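PDB 5AEG: alpha-glucosidase YIHQ from Escherichia coli, which hydrolyses sulfoquinovosyl diacylglycerides and simpler alpha-sulfoquinovosides to release sulfoquinovose, which the bacterium degrades as a source of carbon and sulfur. Local coordinates for residues Pro589-Tyr594 and His599-Lys604; Tyr605-Leu608 and Leu614-Pro617; Gly352-Ala355 and Gly361-Leu364; Asn335-Ser340 and Gly407-Thr412; Asp140-Pro145 and Glu211-Ala216. One frame throughout, in Å; residues are numbered along the deposited sequence.

Contact 1: Pro589-Tyr594 and His599-Lys604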
# COMPACT_ATOMS: atom_id res chain seq x y z
N PRO A 589 -14.94 1.21 1.06
CA PRO A 589 -15.60 0.35 2.01
C PRO A 589 -17.12 0.67 1.93
O PRO A 589 -17.44 1.84 1.75
CB PRO A 589 -15.02 0.80 3.36
CG PRO A 589 -13.70 1.43 3.00
CD PRO A 589 -13.94 2.09 1.71
N LEU A 590 -17.97 -0.33 2.00
CA LEU A 590 -19.45 -0.09 1.84
C LEU A 590 -20.00 0.90 2.93
O LEU A 590 -20.94 1.67 2.66
CB LEU A 590 -20.22 -1.33 1.90
CG LEU A 590 -20.49 -2.04 0.55
CD1 LEU A 590 -19.24 -2.56 -0.18
CD2 LEU A 590 -21.49 -3.15 0.71
N PHE A 591 -19.35 0.94 4.09
CA PHE A 591 -19.82 1.78 5.20
C PHE A 591 -19.55 3.24 4.94
O PHE A 591 -20.13 4.04 5.60
CB PHE A 591 -19.34 1.27 6.55
CG PHE A 591 -17.84 1.22 6.71
CD1 PHE A 591 -17.12 2.37 6.87
CD2 PHE A 591 -17.21 0.04 6.68
CE1 PHE A 591 -15.73 2.31 7.06
CE2 PHE A 591 -15.83 -0.04 6.82
CZ PHE A 591 -15.10 1.09 7.04
N LEU A 592 -18.76 3.62 3.91
CA LEU A 592 -18.66 5.01 3.55
C LEU A 592 -20.04 5.57 3.09
O LEU A 592 -20.31 6.79 3.26
CB LEU A 592 -17.69 5.32 2.47
CG LEU A 592 -16.19 5.08 2.71
CD1 LEU A 592 -15.34 5.73 1.65
CD2 LEU A 592 -15.77 5.45 4.09
N HIS A 593 -20.85 4.70 2.48
CA HIS A 593 -22.16 5.13 1.92
C HIS A 593 -23.34 4.50 2.58
O HIS A 593 -24.44 4.92 2.26
CB HIS A 593 -22.20 4.95 0.41
CG HIS A 593 -21.21 5.76 -0.30
ND1 HIS A 593 -21.21 7.15 -0.24
CD2 HIS A 593 -20.12 5.41 -1.04
CE1 HIS A 593 -20.19 7.61 -0.95
NE2 HIS A 593 -19.52 6.57 -1.45
N TYR A 594 -23.17 3.47 3.41
CA TYR A 594 -24.24 2.70 4.08
C TYR A 594 -23.86 2.66 5.56
O TYR A 594 -23.79 1.64 6.16
CB TYR A 594 -24.45 1.26 3.45
CG TYR A 594 -24.81 1.40 2.00
CD1 TYR A 594 -26.16 1.58 1.61
CD2 TYR A 594 -23.84 1.49 1.01
CE1 TYR A 594 -26.50 1.87 0.28
CE2 TYR A 594 -24.17 1.72 -0.35
CZ TYR A 594 -25.51 1.85 -0.72
OH TYR A 594 -25.89 2.18 -2.00
N HIS A 599 -23.73 -4.67 9.13
CA HIS A 599 -23.09 -5.76 8.48
C HIS A 599 -21.92 -5.27 7.60
O HIS A 599 -20.90 -5.98 7.45
CB HIS A 599 -24.09 -6.56 7.66
CG HIS A 599 -23.52 -7.88 7.22
ND1 HIS A 599 -23.02 -8.81 8.12
CD2 HIS A 599 -23.28 -8.39 5.99
CE1 HIS A 599 -22.51 -9.84 7.45
NE2 HIS A 599 -22.69 -9.62 6.16
N THR A 600 -22.02 -4.09 7.10
CA THR A 600 -21.02 -3.58 6.10
C THR A 600 -19.62 -3.38 6.78
O THR A 600 -18.60 -3.37 6.07
CB THR A 600 -21.40 -2.30 5.44
OG1 THR A 600 -21.48 -1.20 6.40
CG2 THR A 600 -22.73 -2.44 4.62
N TYR A 601 -19.59 -3.35 8.13
CA TYR A 601 -18.35 -3.04 8.85
C TYR A 601 -17.46 -4.23 8.92
O TYR A 601 -16.27 -4.10 9.24
CB TYR A 601 -18.65 -2.43 10.26
CG TYR A 601 -19.29 -1.05 10.18
CD1 TYR A 601 -20.69 -0.88 10.08
CD2 TYR A 601 -18.53 0.09 10.24
CE1 TYR A 601 -21.25 0.38 9.98
CE2 TYR A 601 -19.08 1.36 10.16
CZ TYR A 601 -20.46 1.50 10.03
OH TYR A 601 -20.94 2.79 9.95
N THR A 602 -17.99 -5.42 8.68
CA THR A 602 -17.21 -6.61 8.83
C THR A 602 -16.85 -7.26 7.45
O THR A 602 -16.30 -8.32 7.44
CB THR A 602 -17.94 -7.66 9.70
OG1 THR A 602 -19.17 -7.98 9.11
CG2 THR A 602 -18.19 -7.13 11.14
N LEU A 603 -17.25 -6.64 6.36
CA LEU A 603 -16.98 -7.13 5.04
C LEU A 603 -15.46 -6.88 4.75
O LEU A 603 -14.90 -5.80 5.11
CB LEU A 603 -17.82 -6.44 3.98
CG LEU A 603 -19.36 -6.63 4.08
CD1 LEU A 603 -20.03 -5.74 3.07
CD2 LEU A 603 -19.74 -8.07 3.92
N LYS A 604 -14.88 -7.83 4.07
CA LYS A 604 -13.41 -7.78 3.66
C LYS A 604 -13.19 -7.89 2.15
O LYS A 604 -12.16 -7.41 1.65
CB LYS A 604 -12.67 -9.01 4.32
CG LYS A 604 -12.80 -9.02 5.79
CD LYS A 604 -12.27 -10.32 6.45
CE LYS A 604 -10.79 -10.34 6.27
NZ LYS A 604 -10.24 -11.28 7.29
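T600 meets L590 and F591 where the loop between strands 587-588 and 607-609 folds back on itself, in the C-terminal domain of this family 31 glycosidase. Residues 599-601 belong to a 3-10 segment begun earlier, laid against residues of helical backbone angles at 590-592. The methyl CG2 of T600 rests 3.9 Å from CB of L590, while OG1, hydrogen-bonded to the carbonyl of D597, faces the methylene of F591. T600 O lies in the plane of the F591 ring, at its edge, 3.7 Å from CD2. Next comes Y601, whose ring is nearly parallel to that of F591 (planes at 6°) but displaced, with little of one ring above the other. Over one face of the Y601 ring, toward its rim, sits F591 CB, a CH-pi contact 3.8 Å from the centroid. F591 CG stands between its backbone N and carbonyl carbon (chi1 61°), which sets one face of the ring against CD2 of Y601. On the other lies P589 CB. Were Y601 an alanine, F591 would probably lose the ring beside it and the carbonyl of E595 the hydroxyl that binds it. L603 closes the contact through CD1, 3.8 Å from CD2 of L590.

Contact 2: Tyr605-Leu608 and Leu614-Pro617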
# COMPACT_ATOMS: atom_id res chain seq x y z
N TYR A 605 -14.10 -8.59 1.44
CA TYR A 605 -13.85 -9.07 0.05
C TYR A 605 -14.84 -8.46 -1.00
O TYR A 605 -14.98 -8.97 -2.09
CB TYR A 605 -13.80 -10.60 0.03
CG TYR A 605 -12.72 -11.14 0.96
CD1 TYR A 605 -11.35 -10.82 0.74
CD2 TYR A 605 -13.02 -11.96 2.05
CE1 TYR A 605 -10.36 -11.27 1.59
CE2 TYR A 605 -12.03 -12.44 2.89
CZ TYR A 605 -10.70 -12.09 2.66
OH TYR A 605 -9.72 -12.53 3.54
N GLN A 606 -15.46 -7.33 -0.64
CA GLN A 606 -16.23 -6.53 -1.55
C GLN A 606 -16.12 -5.08 -1.23
O GLN A 606 -15.70 -4.68 -0.15
CB GLN A 606 -17.71 -7.02 -1.51
CG GLN A 606 -18.37 -6.94 -0.21
CD GLN A 606 -19.86 -7.31 -0.31
OE1 GLN A 606 -20.24 -8.50 -0.23
NE2 GLN A 606 -20.68 -6.33 -0.62
N TYR A 607 -16.45 -4.28 -2.26
CA TYR A 607 -16.21 -2.90 -2.28
C TYR A 607 -17.14 -2.18 -3.19
O TYR A 607 -17.81 -2.80 -3.99
CB TYR A 607 -14.74 -2.51 -2.66
CG TYR A 607 -14.31 -2.94 -4.03
CD1 TYR A 607 -13.89 -4.29 -4.28
CD2 TYR A 607 -14.28 -2.06 -5.08
CE1 TYR A 607 -13.48 -4.70 -5.56
CE2 TYR A 607 -13.88 -2.48 -6.37
CZ TYR A 607 -13.47 -3.79 -6.60
OH TYR A 607 -13.05 -4.11 -7.87
N LEU A 608 -17.19 -0.87 -3.01
CA LEU A 608 -17.87 0.02 -3.96
C LEU A 608 -16.79 0.68 -4.87
O LEU A 608 -15.75 1.15 -4.40
CB LEU A 608 -18.65 1.09 -3.23
CG LEU A 608 -19.78 0.65 -2.35
CD1 LEU A 608 -20.30 1.81 -1.44
CD2 LEU A 608 -20.90 -0.01 -3.09
N LEU A 614 -21.22 -1.82 -7.04
CA LEU A 614 -20.81 -2.70 -6.00
C LEU A 614 -20.12 -3.89 -6.66
O LEU A 614 -20.71 -4.53 -7.57
CB LEU A 614 -21.98 -3.13 -5.15
CG LEU A 614 -21.73 -4.07 -3.93
CD1 LEU A 614 -22.78 -3.82 -2.85
CD2 LEU A 614 -21.67 -5.53 -4.24
N VAL A 615 -18.94 -4.27 -6.15
CA VAL A 615 -18.13 -5.39 -6.77
C VAL A 615 -17.79 -6.43 -5.72
O VAL A 615 -17.27 -6.08 -4.63
CB VAL A 615 -16.83 -4.90 -7.44
CG1 VAL A 615 -16.07 -6.01 -8.21
CG2 VAL A 615 -17.05 -3.67 -8.30
N ALA A 616 -18.02 -7.69 -6.04
CA ALA A 616 -17.59 -8.73 -5.14
C ALA A 616 -16.86 -9.77 -5.98
O ALA A 616 -17.45 -10.70 -6.49
CB ALA A 616 -18.75 -9.35 -4.41
N PRO A 617 -15.56 -9.60 -6.13
CA PRO A 617 -14.80 -10.49 -7.02
C PRO A 617 -14.78 -11.95 -6.63
O PRO A 617 -14.63 -12.30 -5.46
CB PRO A 617 -13.36 -9.89 -7.00
CG PRO A 617 -13.45 -8.62 -6.30
CD PRO A 617 -14.73 -8.59 -5.48
O HOH W 1 -16.10 -11.37 -2.95
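Y607 and V615 form a hydrogen-bonded antiparallel pair in the beta hairpin of strands 607-609 and 613-615, within the C-terminal domain. Each satisfies the other's backbone: V615 N gives a nearly straight bond of 2.8 Å to Y607 O (N-H...O 173°), and Y607 N returns one of 3.1 Å to V615 O, in its carbonyl plane. The next pair, L608 with L614, is non-hydrogen-bonded, and these backbones turn outward, L608 to R588 and L614 to F661, so the hairpin is joined to strands on both flanks. Past V615 direct pairing stops. There a water takes over, donating to Y605 O at 2.8 Å and to P617 O at 3.1 Å, where the proline nitrogen has no hydrogen to offer.

Side-chain polar atoms look elsewhere. Q606 NE2 is bonded to the carbonyl of Y629 and passes the methyls of L614 at van der Waals distance; Y607 OH is held by the carbonyl of F530. Beside V615 the Y607 ring lies pointing the same way, its CG between backbone N and carbonyl carbon (chi1 62°), which lays the ring face against V615. V615 CB sits over the ring, 3.9 Å from the Y607 centroid, while P617 CG meets the edge at CE1, 4.0 Å away.

Contact 3: Gly352-Ala355 and Gly361-Leu364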
# COMPACT_ATOMS: atom_id res chain seq x y z
N GLY A 352 30.29 9.35 -2.81
CA GLY A 352 29.81 9.08 -1.42
C GLY A 352 28.25 9.06 -1.35
O GLY A 352 27.66 9.45 -0.33
N TYR A 353 27.60 8.65 -2.45
CA TYR A 353 26.11 8.62 -2.55
C TYR A 353 25.45 7.34 -1.97
O TYR A 353 24.18 7.23 -1.95
CB TYR A 353 25.70 8.80 -4.03
CG TYR A 353 25.97 10.17 -4.68
CD1 TYR A 353 26.26 11.29 -3.92
CD2 TYR A 353 25.93 10.33 -6.08
CE1 TYR A 353 26.49 12.53 -4.50
CE2 TYR A 353 26.17 11.57 -6.67
CZ TYR A 353 26.45 12.66 -5.85
OH TYR A 353 26.68 13.92 -6.30
N LEU A 354 26.26 6.37 -1.52
CA LEU A 354 25.79 5.13 -0.92
C LEU A 354 25.73 5.18 0.59
O LEU A 354 26.47 5.95 1.21
CB LEU A 354 26.63 3.95 -1.38
CG LEU A 354 26.69 3.72 -2.90
CD1 LEU A 354 27.62 2.58 -3.26
CD2 LEU A 354 25.31 3.40 -3.47
N ALA A 355 24.78 4.45 1.17
CA ALA A 355 24.79 4.21 2.59
C ALA A 355 26.04 3.48 2.96
O ALA A 355 26.57 2.71 2.16
CB ALA A 355 23.59 3.33 2.99
N GLY A 361 32.71 1.20 5.01
CA GLY A 361 32.65 0.86 3.59
C GLY A 361 31.25 1.16 3.02
O GLY A 361 30.29 1.38 3.78
N ASP A 362 31.16 1.22 1.69
CA ASP A 362 29.85 1.33 1.01
C ASP A 362 29.02 0.09 1.30
O ASP A 362 29.51 -1.02 1.22
CB ASP A 362 30.03 1.59 -0.50
CG ASP A 362 30.47 2.99 -0.81
OD1 ASP A 362 30.27 3.93 0.03
OD2 ASP A 362 30.99 3.20 -1.92
N TYR A 363 27.73 0.25 1.66
CA TYR A 363 26.94 -0.94 1.99
C TYR A 363 26.39 -1.56 0.71
O TYR A 363 25.67 -0.88 -0.04
CB TYR A 363 25.75 -0.54 2.89
CG TYR A 363 25.15 -1.66 3.63
CD1 TYR A 363 24.33 -2.59 2.98
CD2 TYR A 363 25.23 -1.73 5.02
CE1 TYR A 363 23.77 -3.63 3.67
CE2 TYR A 363 24.65 -2.75 5.72
CZ TYR A 363 23.91 -3.69 5.02
OH TYR A 363 23.26 -4.70 5.67
N LEU A 364 26.71 -2.84 0.52
CA LEU A 364 26.18 -3.65 -0.56
C LEU A 364 25.26 -4.73 -0.03
O LEU A 364 25.63 -5.49 0.83
CB LEU A 364 27.30 -4.35 -1.32
CG LEU A 364 28.41 -3.44 -1.87
CD1 LEU A 364 29.45 -4.25 -2.64
CD2 LEU A 364 27.86 -2.30 -2.68
O HOH W 2 28.95 6.15 -0.25
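L354 and D362 cross at about a right angle, CB and CD1 of L354 lying over one face of the D362 carboxylate. CD1 of L354 comes 3.7 Å from OD2 of D362 and almost as near to its CB and CG. The other carboxylate oxygen, OD1, is turned to polar company: it forms a salt bridge with K356 and lies 2.6 Å from a water that also reaches the carbonyl O of L354. Both segments lie in the loop that leaves helix 343-351 of the TIM-barrel domain and leads to strand 364-367. G352 ends that helix in a Schellman motif, its phi of 71° being one that a glycine takes easily. The loop is then pinched by a single backbone bond, Y363 N to A355 O, 2.8 Å long and tilted 22° from the carbonyl plane. In Y363, CG stands anti to the backbone N (chi1 -161°), which carries the ring away from A355 and toward D413, where its hydroxyl is bonded; CB stays behind, 3.4 Å from A355 O. With a leucine replacing D362, K356 would probably lose this charge partner and the water one of its anchors.

Contact 4: Asn335-Ser340 and Gly407-Thr412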
# COMPACT_ATOMS: atom_id res chain seq x y z
N ASN A 335 14.39 0.91 -8.99
CA ASN A 335 14.38 0.70 -7.58
C ASN A 335 15.54 1.50 -6.93
O ASN A 335 16.34 2.08 -7.70
CB ASN A 335 14.29 -0.75 -7.24
CG ASN A 335 15.56 -1.52 -7.39
OD1 ASN A 335 16.63 -1.08 -7.06
ND2 ASN A 335 15.42 -2.75 -7.77
N PRO A 336 15.61 1.54 -5.60
CA PRO A 336 16.56 2.49 -5.00
C PRO A 336 17.89 1.82 -4.66
O PRO A 336 18.61 2.31 -3.78
CB PRO A 336 15.78 2.98 -3.80
CG PRO A 336 15.11 1.70 -3.31
CD PRO A 336 14.78 0.91 -4.55
N TYR A 337 18.23 0.73 -5.38
CA TYR A 337 19.53 0.07 -5.32
C TYR A 337 20.19 0.18 -6.72
O TYR A 337 19.54 0.53 -7.72
CB TYR A 337 19.42 -1.40 -5.00
CG TYR A 337 18.59 -1.77 -3.77
CD1 TYR A 337 19.15 -1.74 -2.47
CD2 TYR A 337 17.28 -2.25 -3.90
CE1 TYR A 337 18.39 -2.16 -1.36
CE2 TYR A 337 16.52 -2.59 -2.82
CZ TYR A 337 17.07 -2.61 -1.52
OH TYR A 337 16.27 -3.01 -0.42
N VAL A 338 21.49 -0.10 -6.75
CA VAL A 338 22.27 -0.02 -7.99
C VAL A 338 23.25 -1.18 -8.02
O VAL A 338 24.03 -1.36 -7.09
CB VAL A 338 22.96 1.33 -8.17
CG1 VAL A 338 22.03 2.42 -8.64
CG2 VAL A 338 23.69 1.79 -6.91
N ALA A 339 23.24 -1.92 -9.11
CA ALA A 339 24.07 -3.09 -9.26
C ALA A 339 25.59 -2.69 -9.12
O ALA A 339 26.09 -1.85 -9.86
CB ALA A 339 23.86 -3.69 -10.63
N SER A 340 26.30 -3.39 -8.28
CA SER A 340 27.68 -2.99 -7.88
C SER A 340 28.69 -3.05 -9.03
O SER A 340 29.69 -2.33 -9.00
CB SER A 340 28.16 -3.81 -6.71
OG SER A 340 28.23 -5.13 -7.13
N GLY A 407 11.83 -0.23 -1.42
CA GLY A 407 11.60 0.75 -0.36
C GLY A 407 11.48 0.16 1.00
O GLY A 407 11.70 0.88 2.00
N GLU A 408 11.11 -1.15 1.06
CA GLU A 408 10.83 -1.87 2.27
C GLU A 408 12.06 -2.51 2.94
O GLU A 408 11.96 -3.10 3.98
CB GLU A 408 9.67 -2.92 2.06
CG GLU A 408 10.09 -4.21 1.37
CD GLU A 408 10.39 -4.05 -0.13
OE1 GLU A 408 10.05 -3.00 -0.67
OE2 GLU A 408 10.99 -5.01 -0.76
N TYR A 409 13.19 -2.44 2.28
CA TYR A 409 14.36 -3.14 2.70
C TYR A 409 15.55 -2.20 2.75
O TYR A 409 16.55 -2.42 2.13
CB TYR A 409 14.64 -4.44 1.87
CG TYR A 409 15.81 -5.26 2.49
CD1 TYR A 409 16.02 -5.28 3.91
CD2 TYR A 409 16.74 -5.94 1.69
CE1 TYR A 409 17.06 -5.98 4.49
CE2 TYR A 409 17.82 -6.63 2.29
CZ TYR A 409 17.96 -6.65 3.67
OH TYR A 409 18.97 -7.36 4.29
N LEU A 410 15.41 -1.12 3.51
CA LEU A 410 16.60 -0.39 4.09
C LEU A 410 17.13 -1.27 5.24
O LEU A 410 16.43 -1.51 6.23
CB LEU A 410 16.26 0.97 4.65
CG LEU A 410 17.54 1.62 5.25
CD1 LEU A 410 18.47 2.12 4.12
CD2 LEU A 410 17.26 2.71 6.24
N PRO A 411 18.34 -1.85 5.10
CA PRO A 411 18.86 -2.71 6.17
C PRO A 411 19.09 -1.92 7.42
O PRO A 411 19.40 -0.70 7.35
CB PRO A 411 20.22 -3.22 5.60
CG PRO A 411 19.99 -3.22 4.14
CD PRO A 411 19.30 -1.85 3.97
N THR A 412 18.85 -2.56 8.53
CA THR A 412 18.93 -1.85 9.81
C THR A 412 20.33 -1.67 10.39
O THR A 412 20.50 -1.01 11.45
CB THR A 412 18.04 -2.53 10.85
OG1 THR A 412 18.04 -3.96 10.65
CG2 THR A 412 16.63 -2.03 10.65
O HOH W 3 14.24 -1.20 -0.30
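Y337 reaches across to the backbone of Y409 with its hydroxyl, and hydrogen bonding carries most of this contact. Y337 CG stands anti to its carbonyl carbon (chi1 -52°), which sends the ring across to the 407-412 loop. OH of Y337 donates to the carbonyl O of Y409 over 2.6 Å, arriving from above the carbonyl plane, 43° out of it, not along a lone pair. The same hydroxyl accepts from a water at 2.7 Å. That water in turn accepts from G407 N at 2.8 Å and from Y409 N at 3.0 Å, so one tyrosine oxygen and one water together serve three backbone polar atoms of a buried loop. Within 335-340, N335 OD1 accepts from Y337 N at 2.9 Å in an Asx turn.

Both segments belong to the TIM-barrel domain of glycoside hydrolase family 31. Residues 335-340 follow barrel strand 329-334, and the loop 407-412 follows strand 401-404, its neighbour in the barrel; just beyond that strand stand D405, the catalytic nucleophile, and E408, assigned to the active site by similarity. The contact thus ties together the chains leaving two adjacent barrel strands beside the catalytic centre. The Y337 side chain also lies about 4 Å from that of W304, which binds substrate.

Van der Waals contact is slighter. The two tyrosine side chains cross at about a right angle, and OH of Y337 lies 3.2 Å from CB of Y409. P336 presents CG to G407 N at 4.2 Å. Aromatic packing comes from outside the two segments: F367 and F406 each meet the Y337 ring edge to face.

Contact 5: Asp140-Pro145 and Glu211-Ala216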
# COMPACT_ATOMS: atom_id res chain seq x y z
N ASP A 140 -11.10 -4.84 8.97
CA ASP A 140 -11.36 -4.55 10.41
C ASP A 140 -10.22 -5.16 11.18
O ASP A 140 -10.04 -6.37 11.17
CB ASP A 140 -12.64 -5.17 10.84
CG ASP A 140 -13.01 -4.86 12.31
OD1 ASP A 140 -12.40 -4.05 13.00
OD2 ASP A 140 -13.98 -5.46 12.75
N LEU A 141 -9.46 -4.34 11.92
CA LEU A 141 -8.32 -4.83 12.69
C LEU A 141 -8.63 -5.22 14.13
O LEU A 141 -7.77 -5.77 14.90
CB LEU A 141 -7.26 -3.71 12.70
CG LEU A 141 -6.81 -3.11 11.38
CD1 LEU A 141 -5.77 -2.05 11.51
CD2 LEU A 141 -6.35 -4.17 10.44
N ARG A 142 -9.85 -4.96 14.57
CA ARG A 142 -10.21 -5.30 15.99
C ARG A 142 -10.09 -6.74 16.37
O ARG A 142 -10.45 -7.60 15.62
CB ARG A 142 -11.63 -4.76 16.35
CG ARG A 142 -11.78 -4.54 17.87
CD ARG A 142 -11.18 -3.22 18.29
NE ARG A 142 -11.06 -3.07 19.73
CZ ARG A 142 -12.08 -2.70 20.52
NH1 ARG A 142 -13.29 -2.48 19.99
NH2 ARG A 142 -11.86 -2.53 21.83
N GLY A 143 -9.50 -7.01 17.53
CA GLY A 143 -9.27 -8.36 17.94
C GLY A 143 -7.81 -8.81 17.84
O GLY A 143 -7.47 -9.82 18.39
N LYS A 144 -6.94 -8.03 17.21
CA LYS A 144 -5.58 -8.49 16.95
C LYS A 144 -4.58 -7.38 17.13
O LYS A 144 -4.92 -6.17 16.96
CB LYS A 144 -5.45 -8.94 15.47
CG LYS A 144 -6.30 -10.12 15.05
CD LYS A 144 -5.74 -11.40 15.64
CE LYS A 144 -4.95 -12.23 14.63
NZ LYS A 144 -4.63 -13.58 15.19
N PRO A 145 -3.30 -7.76 17.34
CA PRO A 145 -2.21 -6.83 17.32
C PRO A 145 -1.51 -6.76 15.96
O PRO A 145 -1.44 -7.75 15.24
CB PRO A 145 -1.29 -7.37 18.44
CG PRO A 145 -1.42 -8.90 18.27
CD PRO A 145 -2.89 -9.06 17.90
N GLU A 211 -11.64 -3.02 26.09
CA GLU A 211 -11.75 -1.63 26.69
C GLU A 211 -10.66 -0.62 26.35
O GLU A 211 -10.72 0.53 26.73
CB GLU A 211 -11.89 -1.72 28.23
CG GLU A 211 -13.09 -2.57 28.72
CD GLU A 211 -14.47 -1.94 28.40
OE1 GLU A 211 -14.57 -0.70 28.18
OE2 GLU A 211 -15.49 -2.69 28.29
N TYR A 212 -9.64 -1.02 25.60
CA TYR A 212 -8.62 -0.09 25.27
C TYR A 212 -7.78 -0.59 24.05
O TYR A 212 -7.67 -1.77 23.80
CB TYR A 212 -7.68 0.17 26.49
CG TYR A 212 -7.04 -1.07 26.98
CD1 TYR A 212 -5.83 -1.51 26.39
CD2 TYR A 212 -7.62 -1.85 27.98
CE1 TYR A 212 -5.24 -2.68 26.79
CE2 TYR A 212 -7.03 -3.05 28.41
CZ TYR A 212 -5.81 -3.42 27.80
OH TYR A 212 -5.16 -4.53 28.09
N HIS A 213 -7.24 0.37 23.36
CA HIS A 213 -6.19 0.09 22.33
C HIS A 213 -4.84 0.32 23.01
O HIS A 213 -4.72 1.28 23.78
CB HIS A 213 -6.34 1.08 21.22
CG HIS A 213 -7.72 1.12 20.63
ND1 HIS A 213 -8.49 0.00 20.44
CD2 HIS A 213 -8.46 2.16 20.23
CE1 HIS A 213 -9.64 0.35 19.92
NE2 HIS A 213 -9.66 1.67 19.79
N GLU A 214 -3.84 -0.48 22.72
CA GLU A 214 -2.53 -0.21 23.35
C GLU A 214 -1.55 -0.04 22.24
O GLU A 214 -1.37 -0.97 21.39
CB GLU A 214 -2.10 -1.38 24.23
CG GLU A 214 -0.75 -1.07 24.97
CD GLU A 214 -0.45 -2.06 26.06
OE1 GLU A 214 0.06 -3.14 25.73
OE2 GLU A 214 -0.79 -1.81 27.23
N LEU A 215 -0.90 1.10 22.24
CA LEU A 215 0.08 1.49 21.27
C LEU A 215 1.46 1.43 21.90
O LEU A 215 1.76 2.21 22.85
CB LEU A 215 -0.20 2.88 20.82
CG LEU A 215 -1.66 3.23 20.42
CD1 LEU A 215 -1.64 4.63 19.85
CD2 LEU A 215 -2.21 2.28 19.43
N ALA A 216 2.28 0.54 21.38
CA ALA A 216 3.66 0.36 21.81
C ALA A 216 4.62 1.02 20.83
O ALA A 216 4.52 0.80 19.60
CB ALA A 216 3.98 -1.08 22.02
O HOH W 4 -8.71 -2.70 21.17
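One water is gripped by three groups here: it accepts from R142 NE at 2.8 Å, donates to the carbonyl O of Y212 at 3.0 Å, and bonds H213 ND1 at 2.8 Å. It joins a type II beta turn, L141 to K144, to strand 212-217 of the N-terminal beta-rich region. The direct meeting is of R142 with H213, and their flat groups stand almost perpendicular, at 82°. CE1 of H213 comes over one face of the guanidinium, toward its rim, 3.7 Å from R142 NE, and that NE lies in the plane of the imidazole at its edge. The bend at chi2 (82°) turns the arginine chain so that its head arrives there.

The rest of that head is fully engaged. NH1 bonds the carbonyls of Q124 and D127, and NH2 those of A209 and P210, so the positive group is met by backbone carbonyl oxygens. Beyond the imidazole, F207 packs edge to face with H213. At the base of the turn, D140 OD1 receives the amide of R142 in an Asx turn, the donor coming 60° out of the carboxylate plane, with R142 N 3.1 Å from D140 OD1.

How the contacts relate
Contacts 1, 2 and 4 are buried, whereas contacts 3 and 5 are only partly so, but burial does not set the chemistry: contact 1 is apolar packing, contact 2 backbone pairing, contact 4 a hydroxyl and a water. Contacts 1 and 2 share the C-terminal domain and touch, L590 packing on Q606, Y607 and L614. Contacts 3 and 4 share the barrel domain, their centres about 11 Å apart; the 352-364 loop falls within the chain between the segments of contact 4, and Y363 OH meets P411. Waters bridge contacts 2 to 5, between backbone carbonyls in contact 2 and beside a tyrosine, a carboxylate or an arginine elsewhere. Contact 5 stands in the beta-rich region, grazing contact 1 where D140 CB nears Y601 O.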